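Local coordinates for protein involved in catabolism of external DNA (Legionella pneumophila subsp. pneumophila, PDB 2OO3) that probably methylates N6 of adenine 2030 in 23S ribosomal RNA, with S-adenosyl-L-methionine as methyl donor, at residues Leu40-Gly45 against Ile163-Ser168; Leu193-Tyr198 against Cys238-Ile243. All coordinates share one frame; numbering follows the deposited sequence.

Contact 1. Residues Leu40-Gly45 against Ile163-Ser168; sequences LETHSG and IFIDPS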
loop_
_atom_site.group_PDB
_atom_site.type_symbol
_atom_site.label_atom_id
_atom_site.label_comp_id
_atom_site.label_asym_id
_atom_site.label_seq_id
_atom_site.Cartn_x
_atom_site.Cartn_y
_atom_site.Cartn_z
ATOM N N LEU A 40 6.837 3.264 -8.683
ATOM C CA LEU A 40 6.901 4.616 -8.098
ATOM C C LEU A 40 6.145 4.706 -6.767
ATOM O O LEU A 40 4.933 4.400 -6.715
ATOM C CB LEU A 40 6.342 5.648 -9.109
ATOM C CG LEU A 40 6.101 7.077 -8.611
ATOM C CD1 LEU A 40 7.435 7.711 -8.207
ATOM C CD2 LEU A 40 5.467 7.855 -9.715
ATOM N N GLU A 41 6.845 5.120 -5.701
ATOM C CA GLU A 41 6.189 5.465 -4.451
ATOM C C GLU A 41 6.229 6.942 -4.215
ATOM O O GLU A 41 7.297 7.554 -4.249
ATOM C CB GLU A 41 6.813 4.760 -3.248
ATOM C CG GLU A 41 6.439 3.310 -3.100
ATOM C CD GLU A 41 7.089 2.697 -1.859
ATOM O OE1 GLU A 41 7.331 1.472 -1.810
ATOM O OE2 GLU A 41 7.374 3.478 -0.936
ATOM N N THR A 42 5.064 7.522 -3.930
ATOM C CA THR A 42 4.952 8.971 -3.693
ATOM C C THR A 42 5.315 9.340 -2.230
ATOM O O THR A 42 5.754 10.447 -1.951
ATOM C CB THR A 42 3.489 9.452 -4.001
ATOM O OG1 THR A 42 2.570 8.554 -3.365
ATOM C CG2 THR A 42 3.159 9.417 -5.512
ATOM N N HIS A 43 5.112 8.423 -1.286
ATOM C CA HIS A 43 5.340 8.715 0.137
ATOM C C HIS A 43 6.068 7.497 0.737
ATOM O O HIS A 43 5.421 6.634 1.389
ATOM C CB HIS A 43 4.017 8.890 0.908
ATOM C CG HIS A 43 3.126 10.002 0.435
ATOM N ND1 HIS A 43 2.337 9.900 -0.691
ATOM C CD2 HIS A 43 2.842 11.211 0.983
ATOM C CE1 HIS A 43 1.629 11.014 -0.837
ATOM N NE2 HIS A 43 1.924 11.830 0.159
ATOM N N SER A 44 7.380 7.384 0.529
ATOM C CA SER A 44 8.101 6.171 0.923
ATOM C C SER A 44 8.411 5.988 2.417
ATOM O O SER A 44 8.673 4.865 2.858
ATOM C CB SER A 44 9.399 6.050 0.121
ATOM O OG SER A 44 9.096 6.103 -1.252
ATOM N N GLY A 45 8.431 7.078 3.176
ATOM C CA GLY A 45 8.786 7.035 4.588
ATOM C C GLY A 45 10.232 6.598 4.805
ATOM O O GLY A 45 11.080 6.778 3.942
ATOM N N ILE A 163 2.128 2.423 -9.453
ATOM C CA ILE A 163 2.254 3.680 -8.730
ATOM C C ILE A 163 1.531 3.456 -7.397
ATOM O O ILE A 163 0.325 3.238 -7.369
ATOM C CB ILE A 163 1.659 4.864 -9.537
ATOM C CG1 ILE A 163 2.370 5.030 -10.913
ATOM C CG2 ILE A 163 1.869 6.158 -8.788
ATOM C CD1 ILE A 163 1.622 4.358 -12.104
ATOM N N PHE A 164 2.293 3.456 -6.318
ATOM C CA PHE A 164 1.790 3.107 -4.991
ATOM C C PHE A 164 1.818 4.356 -4.155
ATOM O O PHE A 164 2.879 4.889 -3.861
ATOM C CB PHE A 164 2.656 1.995 -4.339
ATOM C CG PHE A 164 2.088 1.441 -3.060
ATOM C CD1 PHE A 164 0.965 0.573 -3.073
ATOM C CD2 PHE A 164 2.680 1.748 -1.848
ATOM C CE1 PHE A 164 0.446 0.053 -1.865
ATOM C CE2 PHE A 164 2.158 1.242 -0.633
ATOM C CZ PHE A 164 1.049 0.395 -0.645
ATOM N N ILE A 165 0.620 4.823 -3.799
ATOM C CA ILE A 165 0.426 6.119 -3.151
ATOM C C ILE A 165 -0.095 5.969 -1.736
ATOM O O ILE A 165 -1.234 5.531 -1.530
ATOM C CB ILE A 165 -0.555 6.968 -4.003
ATOM C CG1 ILE A 165 -0.000 7.088 -5.436
ATOM C CG2 ILE A 165 -0.730 8.344 -3.380
ATOM C CD1 ILE A 165 -0.985 7.526 -6.482
ATOM N N ASP A 166 0.740 6.323 -0.757
ATOM C CA ASP A 166 0.389 6.128 0.650
ATOM C C ASP A 166 0.441 7.440 1.446
ATOM O O ASP A 166 1.310 7.614 2.283
ATOM C CB ASP A 166 1.301 5.049 1.251
ATOM C CG ASP A 166 0.910 4.646 2.664
ATOM O OD1 ASP A 166 -0.261 4.895 3.099
ATOM O OD2 ASP A 166 1.807 4.078 3.340
ATOM N N PRO A 167 -0.522 8.359 1.214
ATOM C CA PRO A 167 -0.470 9.662 1.910
ATOM C C PRO A 167 -0.777 9.540 3.383
ATOM O O PRO A 167 -1.428 8.570 3.779
ATOM C CB PRO A 167 -1.576 10.497 1.217
ATOM C CG PRO A 167 -1.986 9.681 -0.017
ATOM C CD PRO A 167 -1.699 8.254 0.329
ATOM N N SER A 168 -0.300 10.504 4.183
ATOM C CA SER A 168 -0.682 10.589 5.603
ATOM C C SER A 168 -2.073 11.207 5.856
ATOM O O SER A 168 -2.690 10.906 6.882
ATOM C CB SER A 168 0.369 11.370 6.394
ATOM O OG SER A 168 0.278 12.770 6.126
HETATM O O HOH W 1 3.537 5.826 -1.462
#
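Two neighbouring parallel strands of a Rossmann-like methyltransferase sheet end here, and the loops beyond them, with His-43 and Asp-166, form part of the predicted S-adenosyl-L-methionine site. Within the strands, Phe-164 N gives a nearly straight 2.8 Å bond to Leu-40 O, whereas the next one, Thr-42 N to Phe-164 O, is weak at 3.4 Å. From there the backbones part, and a water bridges the gap: it accepts from His-43 N and Asp-166 N and donates to Phe-164 O at 2.7 Å, so one molecule carries the pairing past the last bridge. On one face of the sheet Leu-40 CD2 meets Ile-163 CG2 at 4.1 Å, under helix 146-153. On the other, Glu-41 runs beside Phe-164, its own CG at the edge of the phenyl ring, and Glu-41 OE1 bonds to Tyr-39 OH. Thr-42 OG1 sits between its backbone N and carbonyl carbon (chi1 47°); there it lies 3.3 Å from Ile-165 CG2 and shares a hydrogen bond with His-43 ND1, which restrains the imidazole's rotation. Asp-166, the predicted proton acceptor, pairs through OD1 with Lys-19. Pro-167 closes over the imidazole face in a CH-pi contact, CA 3.6 Å from the ring centroid and almost on its normal.

Contact 2. Residues Leu193-Tyr198 against Cys238-Ile243; sequences LYCVWY and CGLWII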
loop_
_atom_site.group_PDB
_atom_site.type_symbol
_atom_site.label_atom_id
_atom_site.label_comp_id
_atom_site.label_asym_id
_atom_site.label_seq_id
_atom_site.Cartn_x
_atom_site.Cartn_y
_atom_site.Cartn_z
ATOM N N LEU A 193 -0.877 0.956 -13.350
ATOM C CA LEU A 193 -1.623 0.375 -12.223
ATOM C C LEU A 193 -1.439 1.359 -11.076
ATOM O O LEU A 193 -0.308 1.545 -10.608
ATOM C CB LEU A 193 -1.070 -1.010 -11.867
ATOM C CG LEU A 193 -2.015 -1.939 -11.071
ATOM C CD1 LEU A 193 -1.417 -3.324 -10.920
ATOM C CD2 LEU A 193 -2.369 -1.374 -9.711
ATOM N N TYR A 194 -2.513 2.052 -10.702
ATOM C CA TYR A 194 -2.498 3.032 -9.609
ATOM C C TYR A 194 -3.145 2.430 -8.344
ATOM O O TYR A 194 -4.234 1.867 -8.410
ATOM C CB TYR A 194 -3.258 4.311 -10.026
ATOM C CG TYR A 194 -2.620 5.017 -11.224
ATOM C CD1 TYR A 194 -1.677 6.034 -11.046
ATOM C CD2 TYR A 194 -2.940 4.649 -12.541
ATOM C CE1 TYR A 194 -1.082 6.676 -12.143
ATOM C CE2 TYR A 194 -2.331 5.307 -13.661
ATOM C CZ TYR A 194 -1.411 6.306 -13.436
ATOM O OH TYR A 194 -0.808 6.945 -14.515
ATOM N N CYS A 195 -2.459 2.524 -7.213
ATOM C CA CYS A 195 -2.983 2.016 -5.962
ATOM C C CYS A 195 -2.834 3.100 -4.899
ATOM O O CYS A 195 -1.723 3.454 -4.508
ATOM C CB CYS A 195 -2.208 0.779 -5.526
ATOM S SG CYS A 195 -2.824 0.061 -4.008
ATOM N N VAL A 196 -3.951 3.624 -4.415
ATOM C CA VAL A 196 -3.884 4.672 -3.379
ATOM C C VAL A 196 -4.602 4.187 -2.110
ATOM O O VAL A 196 -5.732 3.680 -2.180
ATOM C CB VAL A 196 -4.447 6.026 -3.892
ATOM C CG1 VAL A 196 -5.885 5.887 -4.376
ATOM C CG2 VAL A 196 -4.319 7.161 -2.829
ATOM N N TRP A 197 -3.902 4.301 -0.981
ATOM C CA TRP A 197 -4.440 3.995 0.338
ATOM C C TRP A 197 -5.172 5.240 0.855
ATOM O O TRP A 197 -4.697 6.384 0.659
ATOM C CB TRP A 197 -3.282 3.627 1.301
ATOM C CG TRP A 197 -3.775 3.350 2.706
ATOM C CD1 TRP A 197 -4.342 2.172 3.177
ATOM C CD2 TRP A 197 -3.840 4.294 3.781
ATOM N NE1 TRP A 197 -4.730 2.341 4.492
ATOM C CE2 TRP A 197 -4.426 3.627 4.888
ATOM C CE3 TRP A 197 -3.487 5.650 3.906
ATOM C CZ2 TRP A 197 -4.659 4.271 6.106
ATOM C CZ3 TRP A 197 -3.676 6.281 5.130
ATOM C CH2 TRP A 197 -4.245 5.585 6.224
ATOM N N TYR A 198 -6.268 5.030 1.596
ATOM C CA TYR A 198 -6.961 6.137 2.263
ATOM C C TYR A 198 -7.538 5.672 3.600
ATOM O O TYR A 198 -7.865 4.477 3.752
ATOM C CB TYR A 198 -8.072 6.681 1.358
ATOM C CG TYR A 198 -9.143 5.671 1.009
ATOM C CD1 TYR A 198 -10.275 5.520 1.806
ATOM C CD2 TYR A 198 -9.032 4.869 -0.143
ATOM C CE1 TYR A 198 -11.281 4.587 1.476
ATOM C CE2 TYR A 198 -10.010 3.962 -0.482
ATOM C CZ TYR A 198 -11.127 3.817 0.331
ATOM O OH TYR A 198 -12.081 2.902 -0.023
ATOM N N CYS A 238 -10.090 1.634 6.911
ATOM C CA CYS A 238 -9.293 2.226 5.838
ATOM C C CYS A 238 -9.590 1.492 4.544
ATOM O O CYS A 238 -10.303 0.474 4.542
ATOM C CB CYS A 238 -7.795 2.100 6.200
ATOM S SG CYS A 238 -7.194 0.408 6.092
ATOM N N GLY A 239 -9.042 1.976 3.445
ATOM C CA GLY A 239 -9.293 1.307 2.167
ATOM C C GLY A 239 -8.204 1.523 1.168
ATOM O O GLY A 239 -7.252 2.286 1.431
ATOM N N LEU A 240 -8.308 0.820 0.043
ATOM C CA LEU A 240 -7.457 1.139 -1.129
ATOM C C LEU A 240 -8.299 1.207 -2.400
ATOM O O LEU A 240 -9.272 0.471 -2.557
ATOM C CB LEU A 240 -6.261 0.168 -1.285
ATOM C CG LEU A 240 -5.301 0.118 -0.076
ATOM C CD1 LEU A 240 -5.563 -1.118 0.802
ATOM C CD2 LEU A 240 -3.860 0.105 -0.533
ATOM N N TRP A 241 -7.936 2.145 -3.264
ATOM C CA TRP A 241 -8.582 2.340 -4.542
ATOM C C TRP A 241 -7.553 1.978 -5.608
ATOM O O TRP A 241 -6.450 2.529 -5.614
ATOM C CB TRP A 241 -9.035 3.801 -4.688
ATOM C CG TRP A 241 -9.852 3.986 -5.947
ATOM C CD1 TRP A 241 -9.393 4.008 -7.229
ATOM C CD2 TRP A 241 -11.264 4.136 -6.022
ATOM N NE1 TRP A 241 -10.436 4.177 -8.113
ATOM C CE2 TRP A 241 -11.600 4.249 -7.392
ATOM C CE3 TRP A 241 -12.290 4.183 -5.059
ATOM C CZ2 TRP A 241 -12.929 4.408 -7.835
ATOM C CZ3 TRP A 241 -13.632 4.352 -5.508
ATOM C CH2 TRP A 241 -13.924 4.440 -6.881
ATOM N N ILE A 242 -7.895 1.025 -6.475
ATOM C CA ILE A 242 -6.946 0.539 -7.474
ATOM C C ILE A 242 -7.532 0.759 -8.851
ATOM O O ILE A 242 -8.675 0.379 -9.105
ATOM C CB ILE A 242 -6.561 -0.978 -7.257
ATOM C CG1 ILE A 242 -5.906 -1.161 -5.876
ATOM C CG2 ILE A 242 -5.589 -1.438 -8.351
ATOM C CD1 ILE A 242 -5.901 -2.546 -5.334
ATOM N N ILE A 243 -6.773 1.446 -9.692
ATOM C CA ILE A 243 -7.102 1.611 -11.106
ATOM C C ILE A 243 -6.283 0.614 -11.916
ATOM O O ILE A 243 -5.074 0.464 -11.705
ATOM C CB ILE A 243 -6.784 3.024 -11.587
ATOM C CG1 ILE A 243 -7.597 4.044 -10.756
ATOM C CG2 ILE A 243 -7.087 3.185 -13.113
ATOM C CD1 ILE A 243 -7.167 5.541 -10.958
#
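Cys-195, Leu-240 and Ile-242 make the apolar centre of this antiparallel pair, in the half of the Rossmann-like methyltransferase sheet where strand direction reverses. Cys-195 SG, turned anti to its own N (chi1 -178°), reaches between the two neighbours, 3.6 Å from Leu-240 CD2 and 3.8 Å from Ile-242 CG1. Further along, Leu-193 CD2 presses tightly on Ile-242 CG2 at 3.5 Å, the two side chains crossing at a slant. The other face carries Val-196, whose CG1 packs on Trp-241 CB, while the Trp-241 indole leads away to helix 203-216. Between the faces, Tyr-194 with Ile-243, Val-196 with Trp-241 and Tyr-198 with Gly-239 are hydrogen-bonded pairs, each exchanging two backbone bonds. At Gly-239 the missing side chain makes room for the Tyr-198 ring, which lies over the glycine backbone, Gly-239 CA 3.8 Å from the ring centroid in a CH-pi contact; chi1 of 61° brings it there, and its hydroxyl bonds to Glu-224. Back on the Cys-195 face, the Trp-197 indole turns an edge to Leu-240 CG and Cys-238 SG. Its pyrrole N-H finishes the polar margin: NE1 donates to Cys-238 SG at 3.5 Å, with the sulfur tilted 20° out of the indole plane.

Contacts 1 and 2 lie side by side in one mixed sheet, their centres about 11 Å apart, because strands 161-165 and 193-200 are neighbours. Probable hydrogen bonds join them: Ile-163 N to Leu-193 O and Ile-165 N to Cys-195 O, both 2.8 Å. The sheet is parallel through contact 1 and turns antiparallel within contact 2. The side chain of Trp-197 in contact 2 also packs against the loop of contact 1 that carries Asp-166, the predicted proton acceptor: its CE3 is 3.4 Å from Asp-166 OD1 and its CZ3 3.5 Å from Pro-167 O. Lys-19 links the two as well, salt-bridged to Asp-166 and in cation-pi contact with Trp-197. The same indole therefore meets Cys-238 through NE1 and Asp-166 through its six-membered ring, bringing contact 2 to the predicted active site's edge.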